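Local coordinates for protein putative diguanylate cyclase (GGDEF) with PAS/PAC domain (Rhodopseudomonas palustris, PDB 3LIF) that probably makes cyclic di-GMP from two GTP molecules through its GGDEF domain, this chain being its extracellular double-Cache (PDC) sensor domain, at residues A[20-25]-A[223-228]; A[127-132]-A[146-151]. All blocks are in the same frame, centred on the assembly; numbering follows the deposited sequence.

Interaction 1 of 2, residues A[20-25]-A[223-228]; sequences LSHSLA and AYRRVS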
ATOM      1  N   LEU A  20       9.045  16.947  -0.236  1.00 32.57           N
ATOM      2  CA  LEU A  20       9.126  15.682   0.457  1.00 32.98           C
ATOM      3  C   LEU A  20       7.928  14.728   0.069  1.00 33.11           C
ATOM      4  O   LEU A  20       8.111  13.543  -0.261  1.00 31.89           O
ATOM      5  CB  LEU A  20       9.211  15.962   1.944  1.00 32.27           C
ATOM      6  CG  LEU A  20       9.341  14.675   2.706  1.00 33.89           C
ATOM      7  CD1 LEU A  20      10.294  13.743   1.974  1.00 33.12           C
ATOM      8  CD2 LEU A  20       9.763  14.968   4.149  1.00 35.87           C
ATOM      9  N   SER A  21       6.725  15.296   0.081  1.00 32.77           N
ATOM     10  CA  SER A  21       5.545  14.648  -0.421  1.00 33.75           C
ATOM     11  C   SER A  21       5.791  14.107  -1.852  1.00 34.88           C
ATOM     12  O   SER A  21       5.421  12.968  -2.189  1.00 35.51           O
ATOM     13  CB  SER A  21       4.345  15.607  -0.374  1.00 32.88           C
ATOM     14  OG  SER A  21       4.169  16.283  -1.607  1.00 33.11           O
ATOM     15  N   HIS A  22       6.435  14.894  -2.691  1.00 34.86           N
ATOM     16  CA  HIS A  22       6.765  14.381  -4.001  1.00 35.48           C
ATOM     17  C   HIS A  22       7.690  13.157  -3.935  1.00 34.66           C
ATOM     18  O   HIS A  22       7.479  12.153  -4.605  1.00 34.78           O
ATOM     19  CB  HIS A  22       7.387  15.475  -4.811  1.00 36.03           C
ATOM     20  CG  HIS A  22       7.561  15.124  -6.247  1.00 42.81           C
ATOM     21  ND1 HIS A  22       6.707  15.585  -7.235  1.00 45.89           N
ATOM     22  CD2 HIS A  22       8.508  14.375  -6.874  1.00 46.96           C
ATOM     23  CE1 HIS A  22       7.111  15.117  -8.405  1.00 49.09           C
ATOM     24  NE2 HIS A  22       8.192  14.373  -8.212  1.00 49.93           N
ATOM     25  N   SER A  23       8.710  13.199  -3.105  1.00 33.86           N
ATOM     26  CA  SER A  23       9.536  12.012  -2.971  1.00 33.68           C
ATOM     27  C   SER A  23       8.778  10.803  -2.429  1.00 32.99           C
ATOM     28  O   SER A  23       8.934   9.704  -2.921  1.00 33.42           O
ATOM     29  CB  SER A  23      10.682  12.298  -2.028  1.00 33.96           C
ATOM     30  OG  SER A  23      11.575  13.138  -2.670  1.00 36.02           O
ATOM     31  N   LEU A  24       8.001  11.006  -1.365  1.00 32.06           N
ATOM     32  CA  LEU A  24       7.209   9.939  -0.784  1.00 30.00           C
ATOM     33  C   LEU A  24       6.244   9.345  -1.844  1.00 28.97           C
ATOM     34  O   LEU A  24       6.098   8.157  -1.917  1.00 28.08           O
ATOM     35  CB  LEU A  24       6.490  10.436   0.480  1.00 29.24           C
ATOM     36  CG  LEU A  24       7.390  10.920   1.634  1.00 28.94           C
ATOM     37  CD1 LEU A  24       6.624  11.562   2.794  1.00 28.27           C
ATOM     38  CD2 LEU A  24       8.242   9.832   2.208  1.00 27.21           C
ATOM     39  N   ALA A  25       5.624  10.171  -2.675  1.00 28.54           N
ATOM     40  CA  ALA A  25       4.665   9.681  -3.656  1.00 28.95           C
ATOM     41  C   ALA A  25       5.372   8.773  -4.678  1.00 30.32           C
ATOM     42  O   ALA A  25       4.875   7.712  -5.070  1.00 29.78           O
ATOM     43  CB  ALA A  25       4.007  10.828  -4.349  1.00 27.01           C
ATOM     44  N   ALA A 223       1.403  18.337   4.278  1.00 27.84           N
ATOM     45  CA  ALA A 223       1.464  18.344   2.838  1.00 27.21           C
ATOM     46  C   ALA A 223       1.018  16.939   2.409  1.00 27.04           C
ATOM     47  O   ALA A 223       1.386  15.938   3.059  1.00 26.26           O
ATOM     48  CB  ALA A 223       2.866  18.617   2.386  1.00 26.16           C
ATOM     49  N   TYR A 224       0.219  16.884   1.340  1.00 26.03           N
ATOM     50  CA  TYR A 224      -0.249  15.638   0.777  1.00 25.85           C
ATOM     51  C   TYR A 224      -0.150  15.678  -0.715  1.00 25.91           C
ATOM     52  O   TYR A 224      -0.189  16.738  -1.331  1.00 26.90           O
ATOM     53  CB  TYR A 224      -1.707  15.420   1.104  1.00 24.99           C
ATOM     54  CG  TYR A 224      -2.637  16.334   0.342  1.00 26.03           C
ATOM     55  CD1 TYR A 224      -3.062  15.991  -0.930  1.00 26.81           C
ATOM     56  CD2 TYR A 224      -3.087  17.584   0.898  1.00 26.66           C
ATOM     57  CE1 TYR A 224      -3.940  16.810  -1.644  1.00 27.56           C
ATOM     58  CE2 TYR A 224      -3.961  18.417   0.215  1.00 23.34           C
ATOM     59  CZ  TYR A 224      -4.380  18.013  -1.070  1.00 28.51           C
ATOM     60  OH  TYR A 224      -5.236  18.763  -1.825  1.00 27.81           O
ATOM     61  N   ARG A 225      -0.093  14.492  -1.289  1.00 26.12           N
ATOM     62  CA  ARG A 225      -0.024  14.311  -2.724  1.00 26.63           C
ATOM     63  C   ARG A 225      -0.557  12.931  -3.205  1.00 26.18           C
ATOM     64  O   ARG A 225      -0.145  11.866  -2.706  1.00 26.03           O
ATOM     65  CB  ARG A 225       1.435  14.495  -3.187  1.00 26.66           C
ATOM     66  CG  ARG A 225       1.586  14.446  -4.690  1.00 27.47           C
ATOM     67  CD  ARG A 225       3.005  14.527  -5.102  1.00 30.36           C
ATOM     68  NE  ARG A 225       3.669  15.657  -4.444  1.00 37.37           N
ATOM     69  CZ  ARG A 225       3.831  16.874  -4.986  1.00 34.94           C
ATOM     70  NH1 ARG A 225       3.380  17.144  -6.200  1.00 31.71           N
ATOM     71  NH2 ARG A 225       4.450  17.820  -4.307  1.00 34.27           N
ATOM     72  N   ARG A 226      -1.475  12.948  -4.171  1.00 26.03           N
ATOM     73  CA  ARG A 226      -1.898  11.694  -4.826  1.00 25.59           C
ATOM     74  C   ARG A 226      -0.671  10.985  -5.331  1.00 26.17           C
ATOM     75  O   ARG A 226       0.230  11.629  -5.876  1.00 27.24           O
ATOM     76  CB  ARG A 226      -2.811  11.930  -6.006  1.00 23.51           C
ATOM     77  CG  ARG A 226      -4.178  12.263  -5.547  1.00 24.84           C
ATOM     78  CD  ARG A 226      -5.206  11.997  -6.635  1.00 25.47           C
ATOM     79  NE  ARG A 226      -6.510  12.543  -6.252  1.00 23.65           N
ATOM     80  CZ  ARG A 226      -7.432  11.900  -5.526  1.00 20.09           C
ATOM     81  NH1 ARG A 226      -8.554  12.510  -5.257  1.00 19.78           N
ATOM     82  NH2 ARG A 226      -7.250  10.677  -5.062  1.00 17.69           N
ATOM     83  N   VAL A 227      -0.641   9.672  -5.143  1.00 25.77           N
ATOM     84  CA  VAL A 227       0.423   8.854  -5.622  1.00 25.15           C
ATOM     85  C   VAL A 227       0.215   8.511  -7.118  1.00 26.20           C
ATOM     86  O   VAL A 227      -0.740   7.887  -7.561  1.00 25.28           O
ATOM     87  CB  VAL A 227       0.484   7.577  -4.809  1.00 25.18           C
ATOM     88  CG1 VAL A 227       1.344   6.479  -5.541  1.00 23.10           C
ATOM     89  CG2 VAL A 227       0.920   7.879  -3.419  1.00 19.40           C
ATOM     90  N   SER A 228       1.148   8.922  -7.923  1.00 27.61           N
ATOM     91  CA  SER A 228       0.983   8.626  -9.318  1.00 29.22           C
ATOM     92  C   SER A 228       0.755   7.106  -9.649  1.00 28.91           C
ATOM     93  O   SER A 228       1.481   6.226  -9.160  1.00 27.63           O
ATOM     94  CB  SER A 228       2.151   9.223 -10.087  1.00 29.06           C
ATOM     95  OG  SER A 228       2.218   8.543 -11.297  1.00 32.69           O
TER
HETATM   96  O   HOH W   1       2.347  18.481  -1.353  1.00 21.90           O
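R225 reaches from strand 219-226 to the long helix 5-47 and hydrogen-bonds the side chain of S21. The bond runs from R225 NE to S21 OG over 2.9 Å, with an N-H...O angle of 145°, and the hydroxyl sits at the edge of the guanidinium, tilted modestly from its plane. S21 OG also receives a hydrogen bond from a water at 2.9 Å, and that water donates a second one to Y224 O at 3.1 Å, so the helix is tied to the strand backbone as well as to the arginine. The backbone O of R18, one turn earlier, is a further partner of both S21 OG and R225 NH2.

Flat-group and apolar contacts complete the interface. H22 CB lies over one face of the guanidinium, 3.8 Å from R225 CZ, while the imidazole plane is turned 72° from it and presents its edge to R225 NH1. With CG anti to the backbone N the arginine chain extends toward the helix, then bends at chi3 to lay its head alongside S21 and H22. Its aliphatic part is used too: R225 CD touches A25 CB at 3.9 Å. Further along, V227 CG2 faces A25 CB at 4.4 Å, and its CG1 methyl rests on the backbone A25 O at 3.8 Å. With an alanine at R225, S21 OG would probably be left to its water and R18 O, the NH2 bond to R18 O would be lost, and a gap would open beside A25 and H22.

The helix and strand segments run at 37°, with small S21 and A25 facing the strand. Methylene and methyl groups thus fill the close approach while the cationic head lies along the helix, bonded to S21 OG and R18 O, with D206 a long, weak ion pair: a mixed seam between helix and sheet in the second Cache module, probably the membrane-proximal one.

Interaction 2 of 2, residues A[127-132]-A[146-151]; sequences VFVVSR and VATIES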
ATOM      1  N   VAL A 127      -3.691  -7.020   7.136  1.00 26.17           N
ATOM      2  CA  VAL A 127      -2.764  -6.491   6.161  1.00 23.57           C
ATOM      3  C   VAL A 127      -3.516  -5.958   4.997  1.00 23.85           C
ATOM      4  O   VAL A 127      -4.724  -6.121   4.888  1.00 24.45           O
ATOM      5  CB  VAL A 127      -1.866  -7.592   5.630  1.00 23.50           C
ATOM      6  CG1 VAL A 127      -1.094  -8.239   6.765  1.00 20.25           C
ATOM      7  CG2 VAL A 127      -2.686  -8.636   4.922  1.00 21.30           C
ATOM      8  N   PHE A 128      -2.797  -5.270   4.138  1.00 23.72           N
ATOM      9  CA  PHE A 128      -3.269  -4.989   2.797  1.00 23.44           C
ATOM     10  C   PHE A 128      -2.545  -5.902   1.807  1.00 22.96           C
ATOM     11  O   PHE A 128      -1.441  -6.422   2.065  1.00 21.84           O
ATOM     12  CB  PHE A 128      -2.998  -3.544   2.412  1.00 23.61           C
ATOM     13  CG  PHE A 128      -3.917  -2.596   3.051  1.00 23.58           C
ATOM     14  CD1 PHE A 128      -3.777  -2.303   4.394  1.00 20.92           C
ATOM     15  CD2 PHE A 128      -4.959  -2.028   2.305  1.00 24.58           C
ATOM     16  CE1 PHE A 128      -4.652  -1.435   5.004  1.00 24.75           C
ATOM     17  CE2 PHE A 128      -5.856  -1.147   2.877  1.00 25.02           C
ATOM     18  CZ  PHE A 128      -5.715  -0.849   4.244  1.00 27.74           C
ATOM     19  N   VAL A 129      -3.144  -6.025   0.639  1.00 22.47           N
ATOM     20  CA  VAL A 129      -2.747  -7.054  -0.252  1.00 22.81           C
ATOM     21  C   VAL A 129      -2.926  -6.534  -1.650  1.00 24.03           C
ATOM     22  O   VAL A 129      -3.762  -5.634  -1.890  1.00 25.00           O
ATOM     23  CB  VAL A 129      -3.656  -8.282   0.025  1.00 22.49           C
ATOM     24  CG1 VAL A 129      -4.418  -8.759  -1.212  1.00 19.89           C
ATOM     25  CG2 VAL A 129      -2.891  -9.320   0.695  1.00 20.58           C
ATOM     26  N   VAL A 130      -2.203  -7.143  -2.580  1.00 24.31           N
ATOM     27  CA  VAL A 130      -2.130  -6.653  -3.946  1.00 24.80           C
ATOM     28  C   VAL A 130      -2.328  -7.908  -4.818  1.00 26.02           C
ATOM     29  O   VAL A 130      -1.918  -9.039  -4.394  1.00 26.98           O
ATOM     30  CB  VAL A 130      -0.702  -6.042  -4.095  1.00 25.34           C
ATOM     31  CG1 VAL A 130       0.358  -7.084  -4.563  1.00 21.78           C
ATOM     32  CG2 VAL A 130      -0.704  -4.780  -4.881  1.00 25.00           C
ATOM     33  N   SER A 131      -2.993  -7.781  -5.976  1.00 25.42           N
ATOM     34  CA  SER A 131      -3.352  -8.997  -6.700  1.00 25.56           C
ATOM     35  C   SER A 131      -3.578  -8.816  -8.201  1.00 26.88           C
ATOM     36  O   SER A 131      -3.972  -7.740  -8.674  1.00 25.44           O
ATOM     37  CB  SER A 131      -4.611  -9.652  -6.048  1.00 25.46           C
ATOM     38  OG  SER A 131      -5.824  -8.966  -6.381  1.00 24.15           O
ATOM     39  N   ARG A 132      -3.369  -9.901  -8.949  1.00 28.31           N
ATOM     40  CA  ARG A 132      -3.546  -9.873 -10.419  1.00 29.10           C
ATOM     41  C   ARG A 132      -4.327 -11.077 -10.943  1.00 29.25           C
ATOM     42  O   ARG A 132      -4.137 -12.214 -10.476  1.00 31.19           O
ATOM     43  CB  ARG A 132      -2.185  -9.641 -11.171  1.00 28.80           C
ATOM     44  CG  ARG A 132      -2.054  -8.192 -11.668  1.00 30.85           C
ATOM     45  CD  ARG A 132      -0.635  -7.734 -12.138  1.00 43.16           C
ATOM     46  NE  ARG A 132      -0.588  -7.736 -13.605  1.00 45.60           N
ATOM     47  CZ  ARG A 132      -1.705  -7.895 -14.284  1.00 46.99           C
ATOM     48  NH1 ARG A 132      -2.841  -8.015 -13.576  1.00 49.71           N
ATOM     49  NH2 ARG A 132      -1.709  -7.906 -15.603  1.00 45.68           N
ATOM     50  N   VAL A 146      -1.847 -13.262  -5.464  1.00 26.82           N
ATOM     51  CA  VAL A 146      -2.098 -12.245  -4.459  1.00 27.82           C
ATOM     52  C   VAL A 146      -0.789 -12.174  -3.737  1.00 27.19           C
ATOM     53  O   VAL A 146      -0.192 -13.237  -3.488  1.00 27.16           O
ATOM     54  CB  VAL A 146      -2.915 -12.801  -3.236  1.00 29.54           C
ATOM     55  CG1 VAL A 146      -3.821 -11.736  -2.618  1.00 30.40           C
ATOM     56  CG2 VAL A 146      -3.609 -14.125  -3.528  1.00 28.58           C
ATOM     57  N   ALA A 147      -0.388 -10.992  -3.293  1.00 25.87           N
ATOM     58  CA  ALA A 147       0.751 -10.932  -2.392  1.00 25.37           C
ATOM     59  C   ALA A 147       0.485  -9.884  -1.334  1.00 25.72           C
ATOM     60  O   ALA A 147      -0.246  -8.886  -1.576  1.00 26.62           O
ATOM     61  CB  ALA A 147       2.014 -10.640  -3.136  1.00 25.72           C
ATOM     62  N   THR A 148       1.029 -10.129  -0.152  1.00 24.83           N
ATOM     63  CA  THR A 148       0.778  -9.247   0.964  1.00 25.15           C
ATOM     64  C   THR A 148       1.764  -8.089   0.991  1.00 25.73           C
ATOM     65  O   THR A 148       2.989  -8.287   0.920  1.00 25.02           O
ATOM     66  CB  THR A 148       0.983  -9.981   2.278  1.00 25.58           C
ATOM     67  OG1 THR A 148       0.099 -11.089   2.304  1.00 24.80           O
ATOM     68  CG2 THR A 148       0.665  -9.064   3.409  1.00 21.53           C
ATOM     69  N   ILE A 149       1.244  -6.878   1.104  1.00 25.84           N
ATOM     70  CA  ILE A 149       2.147  -5.745   1.122  1.00 25.95           C
ATOM     71  C   ILE A 149       2.875  -5.760   2.438  1.00 25.84           C
ATOM     72  O   ILE A 149       2.219  -5.838   3.451  1.00 25.32           O
ATOM     73  CB  ILE A 149       1.374  -4.461   0.955  1.00 25.65           C
ATOM     74  CG1 ILE A 149       1.005  -4.332  -0.515  1.00 26.91           C
ATOM     75  CG2 ILE A 149       2.214  -3.250   1.420  1.00 24.09           C
ATOM     76  CD1 ILE A 149      -0.195  -3.426  -0.720  1.00 31.45           C
ATOM     77  N   GLU A 150       4.208  -5.696   2.441  1.00 26.45           N
ATOM     78  CA  GLU A 150       4.944  -5.647   3.727  1.00 27.67           C
ATOM     79  C   GLU A 150       4.905  -4.211   4.307  1.00 29.03           C
ATOM     80  O   GLU A 150       5.645  -3.294   3.859  1.00 29.11           O
ATOM     81  CB  GLU A 150       6.400  -6.064   3.551  1.00 27.74           C
ATOM     82  CG  GLU A 150       7.193  -5.968   4.831  1.00 26.63           C
ATOM     83  CD  GLU A 150       7.090  -7.267   5.631  1.00 33.54           C
ATOM     84  OE1 GLU A 150       7.585  -8.330   5.162  1.00 34.20           O
ATOM     85  OE2 GLU A 150       6.533  -7.243   6.747  1.00 34.44           O
ATOM     86  N   SER A 151       4.058  -3.963   5.279  1.00 29.34           N
ATOM     87  CA  SER A 151       3.940  -2.572   5.663  1.00 31.17           C
ATOM     88  C   SER A 151       5.225  -2.010   6.327  1.00 30.54           C
ATOM     89  O   SER A 151       5.539  -0.821   6.168  1.00 31.15           O
ATOM     90  CB  SER A 151       2.680  -2.325   6.479  1.00 31.52           C
ATOM     91  OG  SER A 151       2.747  -3.076   7.681  1.00 35.80           O
TER
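V130 and A147 form the hydrogen-bonded pair at the middle of an antiparallel ladder, V130 N giving to A147 O at 2.8 Å and A147 N to V130 O at 2.7 Å, with I149 N to F128 O adding a third rung at an N-H...O angle of 157°. V129 with T148 and S131 with V146 are the non-hydrogen-bonded pairs, and the strand segments run 146° apart, as expected of a twisted hairpin.

V129, S131, V146 and T148 share one face of the sheet. V129 and V146 meet diagonally through their CG1 methyls, while V129 CG2 reaches back over the other strand to T148 CA at 3.7 Å. A chi1 of -59° puts T148 OG1 anti to the carbonyl carbon, which leaves CG2 anti to N and resting against V127 CB at 3.7 Å and F128 O at 3.6 Å, the V127 and T148 side chains crossing at about a right angle. The T148 hydroxyl hydrogen-bonds D72 OD1 of strand 70-76. On the other face V130 CG1 lies 4.2 Å from A147 CB, and the CD1 methyl of I149 approaches V130 CB and, at 4.2 Å, F128 CB.

The two strands are two of the three inner strands of the five-stranded sheet of the first Cache module, flanked by strand 113-119 beside 126-135 and strand 70-76 beside 141-149. V130 and I149 pack on F32 of the long helix 5-47, whereas S131 and V146 meet Y100 of helix 99-106, so this hairpin is held between helices on its two faces.

Interactions 1 and 2 are both largely buried, yet they belong to different sheets, their centres about 21 Å apart and their nearest atoms about 11 Å. Each sheet has five antiparallel strands in the order 2-1-5-4-3, and helix 5-47 runs past both, as expected of a double-Cache sensor. Interaction 1 joins that helix directly to one sheet, and its chemistry is mixed, a hydrogen-bonded arginine and a water bridge beside small aliphatic contacts, with an exposed histidine at its border. Interaction 2 lies inside the other sheet and rests on backbone hydrogen bonds and aliphatic packing, the same helix covering it through F32. Along the chain, interaction 2 falls within the long loop closed by interaction 1.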